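Long-range contact in deoxyribodipyrimidine photo-lyase (Oryza sativa Japonica Group, PDB 3UMV), which uses light to split cyclobutane pyrimidine dimers in UV-damaged DNA back into separate pyrimidines, with FAD as its cofactor: residues 134-146 and 327-339. Residues are numbered along the deposited sequence; the frame is centred on the assembly and turned at random. Where two conformers were deposited one is given.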
loop_
_atom_site.group_PDB
_atom_site.type_symbol
_atom_site.label_atom_id
_atom_site.label_comp_id
_atom_site.label_asym_id
_atom_site.label_seq_id
_atom_site.Cartn_x
_atom_site.Cartn_y
_atom_site.Cartn_z
ATOM N N VAL A 134 -8.454 13.986 -13.312
ATOM C CA VAL A 134 -8.091 12.571 -13.344
ATOM C C VAL A 134 -7.672 12.137 -11.951
ATOM O O VAL A 134 -6.817 12.756 -11.345
ATOM C CB VAL A 134 -6.923 12.304 -14.308
ATOM C CG1 VAL A 134 -6.557 10.805 -14.296
ATOM C CG2 VAL A 134 -7.278 12.800 -15.714
ATOM N N ALA A 135 -8.271 11.071 -11.435
ATOM C CA ALA A 135 -7.829 10.549 -10.138
ATOM C C ALA A 135 -7.193 9.177 -10.302
ATOM O O ALA A 135 -7.479 8.485 -11.274
ATOM C CB ALA A 135 -8.993 10.485 -9.154
ATOM N N ASP A 136 -6.327 8.796 -9.367
ATOM C CA ASP A 136 -5.835 7.426 -9.308
ATOM C C ASP A 136 -6.756 6.575 -8.423
ATOM O O ASP A 136 -7.818 7.041 -7.990
ATOM C CB ASP A 136 -4.322 7.324 -8.939
ATOM C CG ASP A 136 -3.950 8.081 -7.643
ATOM O OD1 ASP A 136 -2.833 8.660 -7.579
ATOM O OD2 ASP A 136 -4.739 8.055 -6.673
ATOM N N PHE A 137 -6.390 5.316 -8.209
ATOM C CA PHE A 137 -7.300 4.362 -7.578
ATOM C C PHE A 137 -6.796 3.723 -6.302
ATOM O O PHE A 137 -5.666 3.234 -6.239
ATOM C CB PHE A 137 -7.667 3.215 -8.534
ATOM C CG PHE A 137 -8.351 2.072 -7.836
ATOM C CD1 PHE A 137 -7.629 0.958 -7.437
ATOM C CD2 PHE A 137 -9.701 2.145 -7.519
ATOM C CE1 PHE A 137 -8.259 -0.097 -6.760
ATOM C CE2 PHE A 137 -10.338 1.109 -6.838
ATOM C CZ PHE A 137 -9.603 -0.018 -6.452
ATOM N N SER A 138 -7.663 3.713 -5.294
ATOM C CA SER A 138 -7.454 2.924 -4.076
ATOM C C SER A 138 -8.795 2.383 -3.620
ATOM O O SER A 138 -9.801 3.077 -3.714
ATOM C CB SER A 138 -6.874 3.789 -2.955
ATOM O OG SER A 138 -6.988 3.098 -1.717
ATOM N N PRO A 139 -8.823 1.140 -3.112
ATOM C CA PRO A 139 -10.092 0.581 -2.640
ATOM C C PRO A 139 -10.403 0.947 -1.188
ATOM O O PRO A 139 -11.460 0.572 -0.669
ATOM C CB PRO A 139 -9.856 -0.937 -2.745
ATOM C CG PRO A 139 -8.380 -1.098 -2.511
ATOM C CD PRO A 139 -7.740 0.133 -3.135
ATOM N N LEU A 140 -9.496 1.642 -0.515
ATOM C CA LEU A 140 -9.717 1.911 0.908
ATOM C C LEU A 140 -10.889 2.883 1.081
ATOM O O LEU A 140 -11.006 3.867 0.341
ATOM C CB LEU A 140 -8.463 2.485 1.547
ATOM C CG LEU A 140 -7.281 1.504 1.553
ATOM C CD1 LEU A 140 -6.184 2.085 2.420
ATOM C CD2 LEU A 140 -7.706 0.100 2.057
ATOM N N ARG A 141 -11.744 2.635 2.066
ATOM C CA ARG A 141 -12.962 3.418 2.164
ATOM C C ARG A 141 -12.762 4.934 2.342
ATOM O O ARG A 141 -13.512 5.705 1.752
ATOM C CB ARG A 141 -13.976 2.824 3.165
ATOM C CG ARG A 141 -13.764 3.170 4.630
ATOM C CD ARG A 141 -14.831 2.497 5.506
ATOM N NE ARG A 141 -14.886 1.048 5.306
ATOM C CZ ARG A 141 -14.243 0.157 6.065
ATOM N NH1 ARG A 141 -13.499 0.555 7.097
ATOM N NH2 ARG A 141 -14.354 -1.141 5.802
ATOM N N PRO A 142 -11.760 5.381 3.135
ATOM C CA PRO A 142 -11.704 6.849 3.234
ATOM C C PRO A 142 -11.315 7.537 1.928
ATOM O O PRO A 142 -11.698 8.698 1.699
ATOM C CB PRO A 142 -10.662 7.114 4.332
ATOM C CG PRO A 142 -10.007 5.814 4.606
ATOM C CD PRO A 142 -10.870 4.705 4.099
ATOM N N VAL A 143 -10.558 6.839 1.088
ATOM C CA VAL A 143 -10.159 7.392 -0.200
ATOM C C VAL A 143 -11.318 7.402 -1.196
ATOM O O VAL A 143 -11.577 8.410 -1.851
ATOM C CB VAL A 143 -8.993 6.612 -0.789
ATOM C CG1 VAL A 143 -8.631 7.193 -2.137
ATOM C CG2 VAL A 143 -7.817 6.637 0.177
ATOM N N ARG A 144 -11.993 6.258 -1.318
ATOM C CA ARG A 144 -13.183 6.133 -2.141
ATOM C C ARG A 144 -14.232 7.161 -1.742
ATOM O O ARG A 144 -14.859 7.757 -2.604
ATOM C CB ARG A 144 -13.789 4.716 -2.054
ATOM C CG ARG A 144 -12.916 3.614 -2.603
ATOM C CD ARG A 144 -13.653 2.267 -2.629
ATOM N NE ARG A 144 -14.705 2.200 -3.650
ATOM C CZ ARG A 144 -15.300 1.067 -4.024
ATOM N NH1 ARG A 144 -14.960 -0.075 -3.465
ATOM N NH2 ARG A 144 -16.244 1.071 -4.953
ATOM N N GLU A 145 -14.412 7.382 -0.444
ATOM C CA GLU A 145 -15.418 8.338 0.010
ATOM C C GLU A 145 -15.008 9.762 -0.337
ATOM O O GLU A 145 -15.847 10.584 -0.707
ATOM C CB GLU A 145 -15.653 8.200 1.512
ATOM C CG GLU A 145 -16.334 6.891 1.882
ATOM C CD GLU A 145 -16.343 6.624 3.377
ATOM O OE1 GLU A 145 -16.862 5.561 3.779
ATOM O OE2 GLU A 145 -15.833 7.467 4.149
ATOM N N ALA A 146 -13.712 10.045 -0.243
ATOM C CA ALA A 146 -13.232 11.372 -0.616
ATOM C C ALA A 146 -13.392 11.609 -2.114
ATOM O O ALA A 146 -13.724 12.718 -2.528
ATOM C CB ALA A 146 -11.784 11.562 -0.194
ATOM N N ALA A 327 -5.216 -8.553 -2.833
ATOM C CA ALA A 327 -5.659 -7.723 -1.720
ATOM C C ALA A 327 -6.501 -6.546 -2.196
ATOM O O ALA A 327 -7.481 -6.205 -1.532
ATOM C CB ALA A 327 -4.481 -7.236 -0.855
ATOM N N ASP A 328 -6.110 -5.906 -3.309
ATOM C CA ASP A 328 -6.955 -4.847 -3.897
ATOM C C ASP A 328 -8.319 -5.418 -4.313
ATOM O O ASP A 328 -9.371 -4.814 -4.081
ATOM C CB ASP A 328 -6.276 -4.137 -5.076
ATOM C CG ASP A 328 -5.635 -2.802 -4.674
ATOM O OD1 ASP A 328 -5.611 -1.842 -5.496
ATOM O OD2 ASP A 328 -5.162 -2.713 -3.518
ATOM N N ASN A 329 -8.289 -6.592 -4.941
ATOM C CA ASN A 329 -9.512 -7.271 -5.340
ATOM C C ASN A 329 -10.453 -7.392 -4.148
ATOM O O ASN A 329 -11.627 -7.034 -4.230
ATOM C CB ASN A 329 -9.180 -8.645 -5.908
ATOM C CG ASN A 329 -10.410 -9.511 -6.103
ATOM O OD1 ASN A 329 -10.727 -10.338 -5.256
ATOM N ND2 ASN A 329 -11.120 -9.303 -7.200
ATOM N N PHE A 330 -9.917 -7.866 -3.028
ATOM C CA PHE A 330 -10.753 -8.107 -1.870
ATOM C C PHE A 330 -11.321 -6.821 -1.301
ATOM O O PHE A 330 -12.527 -6.714 -1.070
ATOM C CB PHE A 330 -9.987 -8.874 -0.802
ATOM C CG PHE A 330 -10.779 -9.094 0.448
ATOM C CD1 PHE A 330 -11.771 -10.071 0.500
ATOM C CD2 PHE A 330 -10.537 -8.329 1.568
ATOM C CE1 PHE A 330 -12.506 -10.267 1.661
ATOM C CE2 PHE A 330 -11.279 -8.534 2.743
ATOM C CZ PHE A 330 -12.248 -9.493 2.782
ATOM N N CYS A 331 -10.468 -5.835 -1.066
ATOM C CA CYS A 331 -10.960 -4.595 -0.480
ATOM C C CYS A 331 -11.931 -3.849 -1.418
ATOM O O CYS A 331 -12.876 -3.218 -0.962
ATOM C CB CYS A 331 -9.807 -3.693 -0.040
ATOM S SG CYS A 331 -8.765 -4.404 1.247
ATOM N N TYR A 332 -11.711 -3.945 -2.729
ATOM C CA TYR A 332 -12.575 -3.272 -3.691
ATOM C C TYR A 332 -13.995 -3.856 -3.698
ATOM O O TYR A 332 -14.967 -3.111 -3.774
ATOM C CB TYR A 332 -11.943 -3.334 -5.089
ATOM C CG TYR A 332 -12.785 -2.681 -6.163
ATOM C CD1 TYR A 332 -12.859 -1.291 -6.267
ATOM C CD2 TYR A 332 -13.492 -3.447 -7.084
ATOM C CE1 TYR A 332 -13.615 -0.689 -7.242
ATOM C CE2 TYR A 332 -14.251 -2.840 -8.072
ATOM C CZ TYR A 332 -14.304 -1.461 -8.139
ATOM O OH TYR A 332 -15.054 -0.835 -9.106
ATOM N N TYR A 333 -14.112 -5.182 -3.582
ATOM C CA TYR A 333 -15.407 -5.850 -3.703
ATOM C C TYR A 333 -16.071 -6.180 -2.372
ATOM O O TYR A 333 -17.278 -6.429 -2.337
ATOM C CB TYR A 333 -15.321 -7.132 -4.550
ATOM C CG TYR A 333 -15.146 -6.890 -6.029
ATOM C CD1 TYR A 333 -16.140 -6.262 -6.771
ATOM C CD2 TYR A 333 -13.990 -7.287 -6.690
ATOM C CE1 TYR A 333 -15.986 -6.036 -8.131
ATOM C CE2 TYR A 333 -13.829 -7.066 -8.052
ATOM C CZ TYR A 333 -14.834 -6.438 -8.762
ATOM O OH TYR A 333 -14.692 -6.209 -10.107
ATOM N N GLN A 334 -15.286 -6.201 -1.295
ATOM C CA GLN A 334 -15.801 -6.490 0.046
ATOM C C GLN A 334 -15.723 -5.225 0.907
ATOM O O GLN A 334 -14.661 -4.903 1.462
ATOM C CB GLN A 334 -15.008 -7.650 0.669
ATOM C CG GLN A 334 -15.403 -8.015 2.129
ATOM C CD GLN A 334 -16.913 -8.149 2.335
ATOM O OE1 GLN A 334 -17.590 -7.177 2.676
ATOM N NE2 GLN A 334 -17.443 -9.359 2.142
ATOM N N PRO A 335 -16.845 -4.495 1.021
ATOM C CA PRO A 335 -16.874 -3.241 1.789
ATOM C C PRO A 335 -16.462 -3.414 3.244
ATOM O O PRO A 335 -15.944 -2.472 3.829
ATOM C CB PRO A 335 -18.350 -2.820 1.722
ATOM C CG PRO A 335 -18.856 -3.426 0.488
ATOM C CD PRO A 335 -18.147 -4.765 0.387
ATOM N N GLN A 336 -16.693 -4.590 3.809
ATOM C CA GLN A 336 -16.334 -4.876 5.193
ATOM C C GLN A 336 -15.019 -5.649 5.279
ATOM O O GLN A 336 -14.926 -6.713 5.917
ATOM C CB GLN A 336 -17.476 -5.617 5.899
ATOM C CG GLN A 336 -18.690 -4.726 6.118
ATOM C CD GLN A 336 -19.903 -5.502 6.603
ATOM O OE1 GLN A 336 -20.224 -5.502 7.791
ATOM N NE2 GLN A 336 -20.575 -6.178 5.681
ATOM N N TYR A 337 -13.992 -5.083 4.658
ATOM C CA TYR A 337 -12.724 -5.783 4.486
ATOM C C TYR A 337 -11.871 -5.790 5.748
ATOM O O TYR A 337 -10.854 -6.473 5.800
ATOM C CB TYR A 337 -11.935 -5.185 3.313
ATOM C CG TYR A 337 -11.713 -3.691 3.418
ATOM C CD1 TYR A 337 -10.817 -3.164 4.354
ATOM C CD2 TYR A 337 -12.403 -2.815 2.598
ATOM C CE1 TYR A 337 -10.617 -1.794 4.462
ATOM C CE2 TYR A 337 -12.210 -1.437 2.695
ATOM C CZ TYR A 337 -11.327 -0.940 3.625
ATOM O OH TYR A 337 -11.142 0.414 3.698
ATOM N N ASP A 338 -12.299 -5.050 6.773
ATOM C CA ASP A 338 -11.542 -4.950 8.019
ATOM C C ASP A 338 -12.345 -5.451 9.217
ATOM O O ASP A 338 -12.133 -5.001 10.341
ATOM C CB ASP A 338 -11.132 -3.487 8.277
ATOM C CG ASP A 338 -12.335 -2.538 8.339
ATOM O OD1 ASP A 338 -12.176 -1.412 8.855
ATOM O OD2 ASP A 338 -13.441 -2.916 7.889
ATOM N N SER A 339 -13.265 -6.383 8.968
ATOM C CA SER A 339 -14.160 -6.879 10.010
ATOM C C SER A 339 -14.467 -8.357 9.777
ATOM O O SER A 339 -14.361 -8.850 8.649
ATOM C CB SER A 339 -15.457 -6.061 10.014
ATOM O OG SER A 339 -16.103 -6.130 11.271
HETATM O O HOH W 1 -13.742 -0.555 -0.970
HETATM O O HOH W 2 -16.201 0.091 2.935
HETATM O O HOH W 3 -17.009 -1.853 -5.730
#
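Arg141, at the start of helix 141-157, lays its guanidinium flat and off-centre on the ring of Tyr337, the planes only 8° apart, in a cation-pi stack. The same flat group is held round its rim: NH1 and NH2 grip Asp338 end-on, one nitrogen to each oxygen (Arg141 NH2 to Asp338 OD2, 2.9 Å), though both oxygens are met from above the carboxylate plane. Arg141 NH2 also donates a hydrogen bond to Pro335 O in the carbonyl plane (2.9 Å), and a water joins NE to that same oxygen. A bend at chi3 (55°) helps turn the group over the ring. At the ring's edge, in its plane, the backbone N of Arg141 donates a nearly straight hydrogen bond to Tyr337 OH (2.8 Å). Tyr332 takes the other end of the contact. CD1 of its ring meets CZ of Phe137 at 3.5 Å, Pro139 packs against its CB, and its CE1 lies off-centre over one face of the Arg144 guanidinium, planes 11° apart, while Arg144 NH1 bonds Tyr332 O. The contact thus joins the alpha/beta domain to the end of helix 310-333 and the loop after it. With directional bonds and a stack fixing Arg141's rotation, Asp338 probably helps balance its charge at this domain interface.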